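Local structure of putative HMP/thiamine permease protein YkoE (Bacillus subtilis, 5EDL) at residues A[67-72]-A[89-94]; A[117-122]-A[149-154]; A[124-129]-A[145-150]. The protein is the substrate-binding S component of an energy-coupling factor transporter and probably carries thiamine or its hydroxymethylpyrimidine precursor across the membrane. All coordinates share one frame; numbering follows the deposited sequence.

Interaction 1: A[67-72]-A[89-94]; sequences SEIIAA and IGIVQG. With VIB (3-(4-amino-2-methyl-pyrimidin-5-ylmethyl)-5-(2-hydroxy-ethyl)-4-methyl-thiazol-3-ium), chain B.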
loop_
_atom_site.group_PDB
_atom_site.type_symbol
_atom_site.label_atom_id
_atom_site.label_comp_id
_atom_site.label_asym_id
_atom_site.label_seq_id
_atom_site.Cartn_x
_atom_site.Cartn_y
_atom_site.Cartn_z
ATOM N N SER A 67 -2.390 -8.751 -2.152
ATOM C CA SER A 67 -3.035 -7.632 -2.832
ATOM C C SER A 67 -2.031 -6.841 -3.704
ATOM O O SER A 67 -2.350 -6.463 -4.822
ATOM C CB SER A 67 -3.702 -6.709 -1.816
ATOM O OG SER A 67 -2.738 -6.107 -0.970
ATOM N N GLU A 68 -0.827 -6.595 -3.187
ATOM C CA GLU A 68 0.189 -5.837 -3.917
ATOM C C GLU A 68 0.701 -6.629 -5.135
ATOM O O GLU A 68 0.965 -6.052 -6.190
ATOM C CB GLU A 68 1.350 -5.468 -2.976
ATOM C CG GLU A 68 2.495 -4.617 -3.586
ATOM C CD GLU A 68 2.132 -3.147 -3.826
ATOM O OE1 GLU A 68 0.968 -2.745 -3.598
ATOM O OE2 GLU A 68 3.017 -2.390 -4.269
ATOM N N ILE A 69 0.861 -7.940 -4.974
ATOM C CA ILE A 69 1.254 -8.793 -6.091
ATOM C C ILE A 69 0.227 -8.703 -7.223
ATOM O O ILE A 69 0.590 -8.493 -8.390
ATOM C CB ILE A 69 1.433 -10.258 -5.654
ATOM C CG1 ILE A 69 2.675 -10.389 -4.767
ATOM C CG2 ILE A 69 1.524 -11.207 -6.886
ATOM C CD1 ILE A 69 2.787 -11.721 -4.079
ATOM N N ILE A 70 -1.051 -8.842 -6.884
ATOM C CA ILE A 70 -2.103 -8.763 -7.894
ATOM C C ILE A 70 -2.129 -7.385 -8.577
ATOM O O ILE A 70 -2.242 -7.295 -9.805
ATOM C CB ILE A 70 -3.486 -9.061 -7.289
ATOM C CG1 ILE A 70 -3.549 -10.514 -6.793
ATOM C CG2 ILE A 70 -4.573 -8.795 -8.310
ATOM C CD1 ILE A 70 -4.745 -10.800 -5.869
ATOM N N ALA A 71 -2.032 -6.321 -7.781
ATOM C CA ALA A 71 -1.992 -4.974 -8.331
ATOM C C ALA A 71 -0.802 -4.805 -9.302
ATOM O O ALA A 71 -0.950 -4.219 -10.363
ATOM C CB ALA A 71 -1.921 -3.924 -7.198
ATOM N N ALA A 72 0.372 -5.312 -8.921
ATOM C CA ALA A 72 1.568 -5.215 -9.768
ATOM C C ALA A 72 1.427 -6.028 -11.054
ATOM O O ALA A 72 1.852 -5.589 -12.136
ATOM C CB ALA A 72 2.804 -5.667 -9.004
ATOM N N ILE A 89 9.224 -5.811 -8.027
ATOM C CA ILE A 89 9.226 -4.778 -6.994
ATOM C C ILE A 89 7.902 -4.824 -6.236
ATOM O O ILE A 89 7.843 -4.509 -5.044
ATOM C CB ILE A 89 9.498 -3.351 -7.560
ATOM C CG1 ILE A 89 10.087 -2.462 -6.443
ATOM C CG2 ILE A 89 8.240 -2.759 -8.201
ATOM C CD1 ILE A 89 10.619 -1.097 -6.887
ATOM N N GLY A 90 6.845 -5.264 -6.913
ATOM C CA GLY A 90 5.558 -5.452 -6.256
ATOM C C GLY A 90 5.640 -6.511 -5.165
ATOM O O GLY A 90 5.185 -6.295 -4.041
ATOM N N ILE A 91 6.231 -7.656 -5.496
ATOM C CA ILE A 91 6.450 -8.719 -4.521
ATOM C C ILE A 91 7.282 -8.174 -3.351
ATOM O O ILE A 91 6.912 -8.344 -2.192
ATOM C CB ILE A 91 7.156 -9.942 -5.151
ATOM C CG1 ILE A 91 6.228 -10.642 -6.167
ATOM C CG2 ILE A 91 7.639 -10.915 -4.066
ATOM C CD1 ILE A 91 6.954 -11.631 -7.080
ATOM N N VAL A 92 8.378 -7.484 -3.660
ATOM C CA VAL A 92 9.251 -6.934 -2.616
ATOM C C VAL A 92 8.493 -5.950 -1.707
ATOM O O VAL A 92 8.575 -6.029 -0.490
ATOM C CB VAL A 92 10.497 -6.238 -3.242
ATOM C CG1 VAL A 92 11.251 -5.419 -2.202
ATOM C CG2 VAL A 92 11.420 -7.272 -3.880
ATOM N N GLN A 93 7.746 -5.035 -2.308
ATOM C CA GLN A 93 6.959 -4.076 -1.544
ATOM C C GLN A 93 5.901 -4.774 -0.683
ATOM O O GLN A 93 5.720 -4.395 0.462
ATOM C CB GLN A 93 6.324 -3.042 -2.485
ATOM C CG GLN A 93 7.404 -2.108 -3.061
ATOM C CD GLN A 93 7.014 -1.356 -4.330
ATOM O OE1 GLN A 93 7.823 -0.591 -4.870
ATOM N NE2 GLN A 93 5.807 -1.577 -4.819
ATOM N N GLY A 94 5.248 -5.799 -1.223
ATOM C CA GLY A 94 4.248 -6.553 -0.480
ATOM C C GLY A 94 4.832 -7.268 0.741
ATOM O O GLY A 94 4.197 -7.324 1.797
HETATM C CM2 VIB B . 3.573 -1.769 -8.176
HETATM N N4A VIB B . 7.403 1.064 -7.055
HETATM C CM4 VIB B . 9.368 4.685 -9.581
HETATM O O1 VIB B . 12.426 3.188 -7.754
HETATM C C7 VIB B . 12.989 2.646 -8.932
HETATM C C6 VIB B . 12.220 3.189 -10.112
HETATM C C2 VIB B . 9.020 0.859 -10.219
HETATM S S1 VIB B . 10.574 1.009 -10.334
HETATM C C5 VIB B . 10.859 2.516 -10.107
HETATM C C4 VIB B . 9.612 3.196 -9.854
HETATM N N3 VIB B . 8.449 2.145 -9.933
HETATM C C7A VIB B . 7.055 2.539 -9.758
HETATM C C4A VIB B . 6.357 0.690 -7.982
HETATM N N3A VIB B . 5.505 -0.294 -7.686
HETATM C C2A VIB B . 4.527 -0.629 -8.571
HETATM N N1A VIB B . 4.406 0.053 -9.755
HETATM C C6A VIB B . 5.262 1.058 -10.071
HETATM C C5A VIB B . 6.241 1.375 -9.163
#
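Helix segments 67-72 and 89-94 run nearly antiparallel, with 161° between their directions. Their axes come within 8.1 Å. Glu-68 faces Gly-94, Ile-69 faces Ile-91 and Ala-72 faces Gly-90. Gly-90 and Gly-94 have no side chains here, and Ala-72 CB rests 3.9 Å from Gly-90 CA. Glu-68 lays its aliphatic part across the same glycine ridge, and its CG packs on the Gly-90 carbonyl oxygen and the Gly-94 nitrogen. On the flank nearer the outside, Ile-69 and Ile-91 meet through their CG1 atoms at 3.8 Å.

This is a glycine-lined helix-helix interface of a membrane S component, and its inner side forms part of the thiamine pocket. There Gln-93 reads the aminopyrimidine with both ends of its amide. Its OE1 accepts from the ligand amino nitrogen N4A at 2.8 Å, in a nearly straight bond. Its NE2 gives a second bond to ring nitrogen N3A at 3.2 Å. The same NE2 also donates to Glu-68 OE2, at 3.0 Å in a bent bond. OE2 lies close to the amide plane of Gln-93, though the carboxylate itself is turned 54° from that plane. The bend of Glu-68 at chi2 (74°) turns its carboxylate toward Gln-93. Its other oxygen, OE1, is hydrogen-bonded to Tyr-21. Acceptors Glu-68 OE2 and ring N3A both suit the NE2 end, consistent with the amide orientation. Ile-89 adds an apolar wall, with CG2 3.7 Å from N3A of the ligand.

Interaction 2: A[117-122]-A[149-154]; sequences AGMGSS and IRLISG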
loop_
_atom_site.group_PDB
_atom_site.type_symbol
_atom_site.label_atom_id
_atom_site.label_comp_id
_atom_site.label_asym_id
_atom_site.label_seq_id
_atom_site.Cartn_x
_atom_site.Cartn_y
_atom_site.Cartn_z
ATOM N N ALA A 117 3.858 0.008 8.150
ATOM C CA ALA A 117 3.702 -0.938 7.057
ATOM C C ALA A 117 4.098 -0.267 5.730
ATOM O O ALA A 117 4.849 -0.841 4.939
ATOM C CB ALA A 117 2.260 -1.454 7.010
ATOM N N GLY A 118 3.590 0.947 5.510
ATOM C CA GLY A 118 4.010 1.779 4.394
ATOM C C GLY A 118 5.526 1.929 4.342
ATOM O O GLY A 118 6.139 1.741 3.285
ATOM N N MET A 119 6.130 2.247 5.487
ATOM C CA MET A 119 7.583 2.413 5.582
ATOM C C MET A 119 8.343 1.109 5.326
ATOM O O MET A 119 9.472 1.130 4.823
ATOM C CB MET A 119 7.956 2.978 6.952
ATOM C CG MET A 119 7.486 4.420 7.138
ATOM S SD MET A 119 7.521 5.026 8.843
ATOM C CE MET A 119 9.250 4.783 9.229
ATOM N N GLY A 120 7.727 -0.018 5.678
ATOM C CA GLY A 120 8.301 -1.320 5.381
ATOM C C GLY A 120 8.450 -1.494 3.877
ATOM O O GLY A 120 9.472 -1.979 3.390
ATOM N N SER A 121 7.430 -1.081 3.132
ATOM C CA SER A 121 7.502 -1.145 1.679
ATOM C C SER A 121 8.568 -0.174 1.161
ATOM O O SER A 121 9.279 -0.488 0.221
ATOM C CB SER A 121 6.147 -0.828 1.037
ATOM O OG SER A 121 5.189 -1.832 1.334
ATOM N N SER A 122 8.651 1.000 1.780
ATOM C CA SER A 122 9.659 1.989 1.426
ATOM C C SER A 122 11.065 1.382 1.531
ATOM O O SER A 122 11.865 1.484 0.607
ATOM C CB SER A 122 9.553 3.220 2.326
ATOM O OG SER A 122 8.328 3.896 2.127
ATOM N N ILE A 149 12.674 10.798 2.186
ATOM C CA ILE A 149 11.477 11.179 1.443
ATOM C C ILE A 149 10.584 9.964 1.179
ATOM O O ILE A 149 9.369 10.030 1.358
ATOM C CB ILE A 149 11.814 11.851 0.096
ATOM C CG1 ILE A 149 12.647 13.123 0.322
ATOM C CG2 ILE A 149 10.529 12.168 -0.664
ATOM C CD1 ILE A 149 13.171 13.775 -0.975
ATOM N N ARG A 150 11.177 8.849 0.763
ATOM C CA ARG A 150 10.363 7.671 0.483
ATOM C C ARG A 150 9.719 7.118 1.763
ATOM O O ARG A 150 8.595 6.616 1.722
ATOM C CB ARG A 150 11.165 6.564 -0.203
ATOM C CG ARG A 150 10.252 5.483 -0.831
ATOM C CD ARG A 150 11.037 4.354 -1.519
ATOM N NE ARG A 150 11.846 4.841 -2.643
ATOM C CZ ARG A 150 12.509 4.055 -3.485
ATOM N NH1 ARG A 150 12.466 2.735 -3.345
ATOM N NH2 ARG A 150 13.217 4.593 -4.474
ATOM N N LEU A 151 10.429 7.202 2.884
ATOM C CA LEU A 151 9.862 6.754 4.154
ATOM C C LEU A 151 8.645 7.610 4.535
ATOM O O LEU A 151 7.604 7.089 4.938
ATOM C CB LEU A 151 10.918 6.791 5.258
ATOM C CG LEU A 151 11.955 5.658 5.244
ATOM C CD1 LEU A 151 13.148 5.996 6.118
ATOM C CD2 LEU A 151 11.320 4.351 5.696
ATOM N N ILE A 152 8.768 8.923 4.382
ATOM C CA ILE A 152 7.662 9.813 4.707
ATOM C C ILE A 152 6.468 9.573 3.783
ATOM O O ILE A 152 5.312 9.543 4.227
ATOM C CB ILE A 152 8.096 11.284 4.631
ATOM C CG1 ILE A 152 9.160 11.561 5.702
ATOM C CG2 ILE A 152 6.893 12.203 4.805
ATOM C CD1 ILE A 152 9.775 12.906 5.606
ATOM N N SER A 153 6.763 9.393 2.501
ATOM C CA SER A 153 5.738 9.165 1.491
ATOM C C SER A 153 5.016 7.834 1.736
ATOM O O SER A 153 3.803 7.740 1.564
ATOM C CB SER A 153 6.350 9.189 0.074
ATOM O OG SER A 153 5.368 8.915 -0.918
ATOM N N GLY A 154 5.770 6.810 2.131
ATOM C CA GLY A 154 5.182 5.542 2.518
ATOM C C GLY A 154 4.262 5.708 3.730
ATOM O O GLY A 154 3.163 5.165 3.766
#
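Ser-122 and Arg-150 join two helix segments, 117-122 and 149-154, that cross at 145° with axes 7.7 Å apart. The Ser-122 side chain points toward the partner helix. Its CB lies 3.6 Å from the carbonyl oxygen of Arg-150. Its OG sits beside the backbone N, with chi1 at -65°, and reaches that oxygen at 2.8 Å as a hydrogen-bond donor. The hydroxyl comes from above the carbonyl plane, 55° out of it. The helical N-H of Gly-154 meets the same oxygen from the opposite face, so two donors grip it. Gly-154, without a side chain, lets its CA come 3.6 Å from Ser-122 OG.

The aliphatic part of Arg-150 runs along Ser-122. Its CG touches both CB and OG of the serine, and CD comes near the Ser-122 carbonyl oxygen. Glu-41 binds NE in a salt bridge, Asp-129 and Ser-125 bind the guanidinium end, and Tyr-44 makes a cation-pi contact.

One turn before Ser-122 and one turn after Arg-150, Gly-118 and Gly-154 bring the backbones to 4.4 Å between their CA atoms. Gly-118 CA makes a CA-H...O contact of 3.5 Å with the Gly-154 carbonyl oxygen. On the outer flank, Met-119 and Leu-151 cross at about a right angle. Met-119 CB packs on Leu-151 CD2 at 3.8 Å, while its CG also touches the Leu-151 carbonyl oxygen.

Small residues at the crossing, a serine hydroxyl bonded to a backbone carbonyl and a glycine CA-H...O contact are features of closely packed transmembrane helices. Here they join helices 111-132 and 140-170 beside the ligand pocket.

Interaction 3: A[124-129]-A[145-150]; sequences ASFIYD and IMLVIR. With VIB (3-(4-amino-2-methyl-pyrimidin-5-ylmethyl)-5-(2-hydroxy-ethyl)-4-methyl-thiazol-3-ium), chain B; MPG ([(Z)-octadec-9-enyl] (2R)-2,3-bis(oxidanyl)propanoate), chain D.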
loop_
_atom_site.group_PDB
_atom_site.type_symbol
_atom_site.label_atom_id
_atom_site.label_comp_id
_atom_site.label_asym_id
_atom_site.label_seq_id
_atom_site.Cartn_x
_atom_site.Cartn_y
_atom_site.Cartn_z
ATOM N N ALA A 124 11.961 -1.902 1.735
ATOM C CA ALA A 124 12.133 -3.056 0.852
ATOM C C ALA A 124 12.373 -2.629 -0.608
ATOM O O ALA A 124 13.220 -3.198 -1.297
ATOM C CB ALA A 124 10.924 -3.973 0.936
ATOM N N SER A 125 11.612 -1.640 -1.071
ATOM C CA SER A 125 11.767 -1.172 -2.434
ATOM C C SER A 125 13.102 -0.456 -2.572
ATOM O O SER A 125 13.698 -0.490 -3.629
ATOM C CB SER A 125 10.608 -0.255 -2.860
ATOM O OG SER A 125 10.519 0.890 -2.036
ATOM N N PHE A 126 13.578 0.185 -1.508
ATOM C CA PHE A 126 14.867 0.878 -1.601
ATOM C C PHE A 126 15.999 -0.151 -1.757
ATOM O O PHE A 126 16.920 0.029 -2.552
ATOM C CB PHE A 126 15.098 1.780 -0.384
ATOM C CG PHE A 126 15.908 3.006 -0.689
ATOM C CD1 PHE A 126 15.296 4.162 -1.157
ATOM C CD2 PHE A 126 17.283 3.000 -0.533
ATOM C CE1 PHE A 126 16.035 5.289 -1.442
ATOM C CE2 PHE A 126 18.036 4.135 -0.826
ATOM C CZ PHE A 126 17.410 5.280 -1.277
ATOM N N ILE A 127 15.899 -1.252 -1.020
ATOM C CA ILE A 127 16.843 -2.349 -1.183
ATOM C C ILE A 127 16.833 -2.852 -2.623
ATOM O O ILE A 127 17.897 -2.997 -3.242
ATOM C CB ILE A 127 16.516 -3.516 -0.239
ATOM C CG1 ILE A 127 16.739 -3.087 1.215
ATOM C CG2 ILE A 127 17.346 -4.739 -0.622
ATOM C CD1 ILE A 127 16.316 -4.133 2.238
ATOM N N TYR A 128 15.630 -3.098 -3.148
ATOM C CA TYR A 128 15.460 -3.529 -4.531
ATOM C C TYR A 128 16.177 -2.577 -5.503
ATOM O O TYR A 128 16.902 -3.017 -6.397
ATOM C CB TYR A 128 13.969 -3.618 -4.888
ATOM C CG TYR A 128 13.689 -3.846 -6.361
ATOM C CD1 TYR A 128 13.570 -2.776 -7.242
ATOM C CD2 TYR A 128 13.546 -5.125 -6.869
ATOM C CE1 TYR A 128 13.315 -2.978 -8.600
ATOM C CE2 TYR A 128 13.284 -5.340 -8.223
ATOM C CZ TYR A 128 13.171 -4.259 -9.082
ATOM O OH TYR A 128 12.918 -4.462 -10.424
ATOM N N ASP A 129 15.977 -1.276 -5.310
ATOM C CA ASP A 129 16.556 -0.284 -6.213
ATOM C C ASP A 129 18.085 -0.247 -6.186
ATOM O O ASP A 129 18.723 0.029 -7.205
ATOM C CB ASP A 129 16.001 1.102 -5.887
ATOM C CG ASP A 129 14.552 1.263 -6.323
ATOM O OD1 ASP A 129 14.102 0.527 -7.240
ATOM O OD2 ASP A 129 13.875 2.137 -5.756
ATOM N N ILE A 145 18.764 11.267 1.447
ATOM C CA ILE A 145 17.642 12.168 1.235
ATOM C C ILE A 145 16.471 11.434 0.563
ATOM O O ILE A 145 15.314 11.597 0.960
ATOM C CB ILE A 145 18.058 13.391 0.399
ATOM C CG1 ILE A 145 19.015 14.271 1.209
ATOM C CG2 ILE A 145 16.838 14.194 0.009
ATOM C CD1 ILE A 145 19.714 15.346 0.398
ATOM N N MET A 146 16.770 10.597 -0.426
ATOM C CA MET A 146 15.711 9.874 -1.131
ATOM C C MET A 146 15.007 8.860 -0.213
ATOM O O MET A 146 13.788 8.740 -0.255
ATOM C CB MET A 146 16.255 9.168 -2.376
ATOM C CG MET A 146 16.572 10.136 -3.543
ATOM S SD MET A 146 16.740 9.318 -5.162
ATOM C CE MET A 146 18.210 8.348 -4.851
ATOM N N LEU A 147 15.776 8.139 0.600
ATOM C CA LEU A 147 15.189 7.190 1.542
ATOM C C LEU A 147 14.263 7.886 2.538
ATOM O O LEU A 147 13.170 7.393 2.830
ATOM C CB LEU A 147 16.268 6.431 2.310
ATOM C CG LEU A 147 15.743 5.412 3.327
ATOM C CD1 LEU A 147 14.803 4.405 2.679
ATOM C CD2 LEU A 147 16.919 4.705 4.028
ATOM N N VAL A 148 14.712 9.018 3.069
ATOM C CA VAL A 148 13.909 9.765 4.019
ATOM C C VAL A 148 12.588 10.210 3.380
ATOM O O VAL A 148 11.512 10.020 3.961
ATOM C CB VAL A 148 14.667 10.983 4.567
ATOM C CG1 VAL A 148 13.714 11.925 5.259
ATOM C CG2 VAL A 148 15.770 10.528 5.526
ATOM N N ILE A 149 12.674 10.798 2.186
ATOM C CA ILE A 149 11.477 11.179 1.443
ATOM C C ILE A 149 10.584 9.964 1.179
ATOM O O ILE A 149 9.369 10.030 1.358
ATOM C CB ILE A 149 11.814 11.851 0.096
ATOM C CG1 ILE A 149 12.647 13.123 0.322
ATOM C CG2 ILE A 149 10.529 12.168 -0.664
ATOM C CD1 ILE A 149 13.171 13.775 -0.975
ATOM N N ARG A 150 11.177 8.849 0.763
ATOM C CA ARG A 150 10.363 7.671 0.483
ATOM C C ARG A 150 9.719 7.118 1.763
ATOM O O ARG A 150 8.595 6.616 1.722
ATOM C CB ARG A 150 11.165 6.564 -0.203
ATOM C CG ARG A 150 10.252 5.483 -0.831
ATOM C CD ARG A 150 11.037 4.354 -1.519
ATOM N NE ARG A 150 11.846 4.841 -2.643
ATOM C CZ ARG A 150 12.509 4.055 -3.485
ATOM N NH1 ARG A 150 12.466 2.735 -3.345
ATOM N NH2 ARG A 150 13.217 4.593 -4.474
HETATM C CM2 VIB B . 3.573 -1.769 -8.176
HETATM N N4A VIB B . 7.403 1.064 -7.055
HETATM C CM4 VIB B . 9.368 4.685 -9.581
HETATM O O1 VIB B . 12.426 3.188 -7.754
HETATM C C7 VIB B . 12.989 2.646 -8.932
HETATM C C6 VIB B . 12.220 3.189 -10.112
HETATM C C2 VIB B . 9.020 0.859 -10.219
HETATM S S1 VIB B . 10.574 1.009 -10.334
HETATM C C5 VIB B . 10.859 2.516 -10.107
HETATM C C4 VIB B . 9.612 3.196 -9.854
HETATM N N3 VIB B . 8.449 2.145 -9.933
HETATM C C7A VIB B . 7.055 2.539 -9.758
HETATM C C4A VIB B . 6.357 0.690 -7.982
HETATM N N3A VIB B . 5.505 -0.294 -7.686
HETATM C C2A VIB B . 4.527 -0.629 -8.571
HETATM N N1A VIB B . 4.406 0.053 -9.755
HETATM C C6A VIB B . 5.262 1.058 -10.071
HETATM C C5A VIB B . 6.241 1.375 -9.163
HETATM C C2 MPG D . 15.984 -8.493 -4.559
HETATM C C3 MPG D . 15.717 -7.456 -3.486
HETATM C C4 MPG D . 15.411 -8.156 -2.180
HETATM C C5 MPG D . 14.891 -7.191 -1.131
HETATM C C6 MPG D . 14.402 -8.003 0.052
HETATM C C7 MPG D . 14.141 -7.117 1.257
HETATM C C8 MPG D . 12.653 -6.894 1.450
HETATM C C9 MPG D . 12.094 -7.805 2.523
HETATM C C10 MPG D . 11.761 -7.310 3.736
HETATM C C11 MPG D . 11.937 -5.835 4.046
HETATM C C12 MPG D . 12.407 -5.653 5.475
HETATM C C13 MPG D . 11.815 -4.386 6.051
HETATM O O1 MPG D . 15.655 -8.543 -6.935
HETATM C C1 MPG D . 16.247 -7.812 -5.882
HETATM C CXD MPG D . 15.853 -8.857 -9.455
HETATM O O2 MPG D . 15.191 -10.097 -9.520
HETATM C C21 MPG D . 16.936 -8.819 -10.514
HETATM O O3 MPG D . 16.355 -8.652 -11.790
HETATM O O4 MPG D . 17.676 -8.600 -7.965
HETATM C CX3 MPG D . 16.468 -8.664 -8.081
#
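Asp-129 and Arg-150 form a buried salt bridge at the thiamine hydroxyethyl end of the binding pocket. It links helices 111-132 and 140-170, whose segments cross at 148° with axes 10.9 Å apart. Arg-150 grips Asp-129 end-on, with NH1 and NH2 both bonded to the single oxygen OD2. NH2 meets it nearly along its C-O axis at 2.8 Å. NH1 comes from above the carboxylate plane, which stands 81° from the guanidinium plane. NH1 also donates to Ser-125 OG at 3.0 Å, and that hydroxyl is hydrogen-bonded to the carbonyl of Ser-121 as well. Asp-129 OD1 is hydrogen-bonded to Ser-133.

Phe-126 lies between the two helices. Its CD1 sits 3.6 Å above the centre of one guanidinium face, but the ring itself is tilted 61° from that plane. Leu-147 covers a ring face in a CH-pi contact, CB 4.0 Å from the centroid, and Met-146 CB lies at the edge. Tyr-135 packs edge-to-face with the same ring. The ligand hydroxyl O1 is a third donor to Asp-129 OD2, at 2.7 Å.

Interactions 1 and 3 hold opposite ends of one thiamine. In interaction 1 Gln-93 binds the aminopyrimidine, and in interaction 3 Asp-129 binds the hydroxyethyl group; their centres are about 16 Å apart. Ile-89 bridges them, with its CD1 3.4 Å from Tyr-128 CD1. Interaction 2 lies about 14 Å from interaction 1, centre to centre. The two are joined by a probable hydrogen bond of 2.8 Å from Ser-121 OG to Gln-93 O. Interactions 2 and 3 are successive levels of the same helix pair, with centres about 8 Å apart. Arg-150 serves both: its backbone oxygen and aliphatic chain in interaction 2, its guanidinium in interaction 3. The helices lie close at the glycines of interaction 2 and stand farther apart at interaction 3.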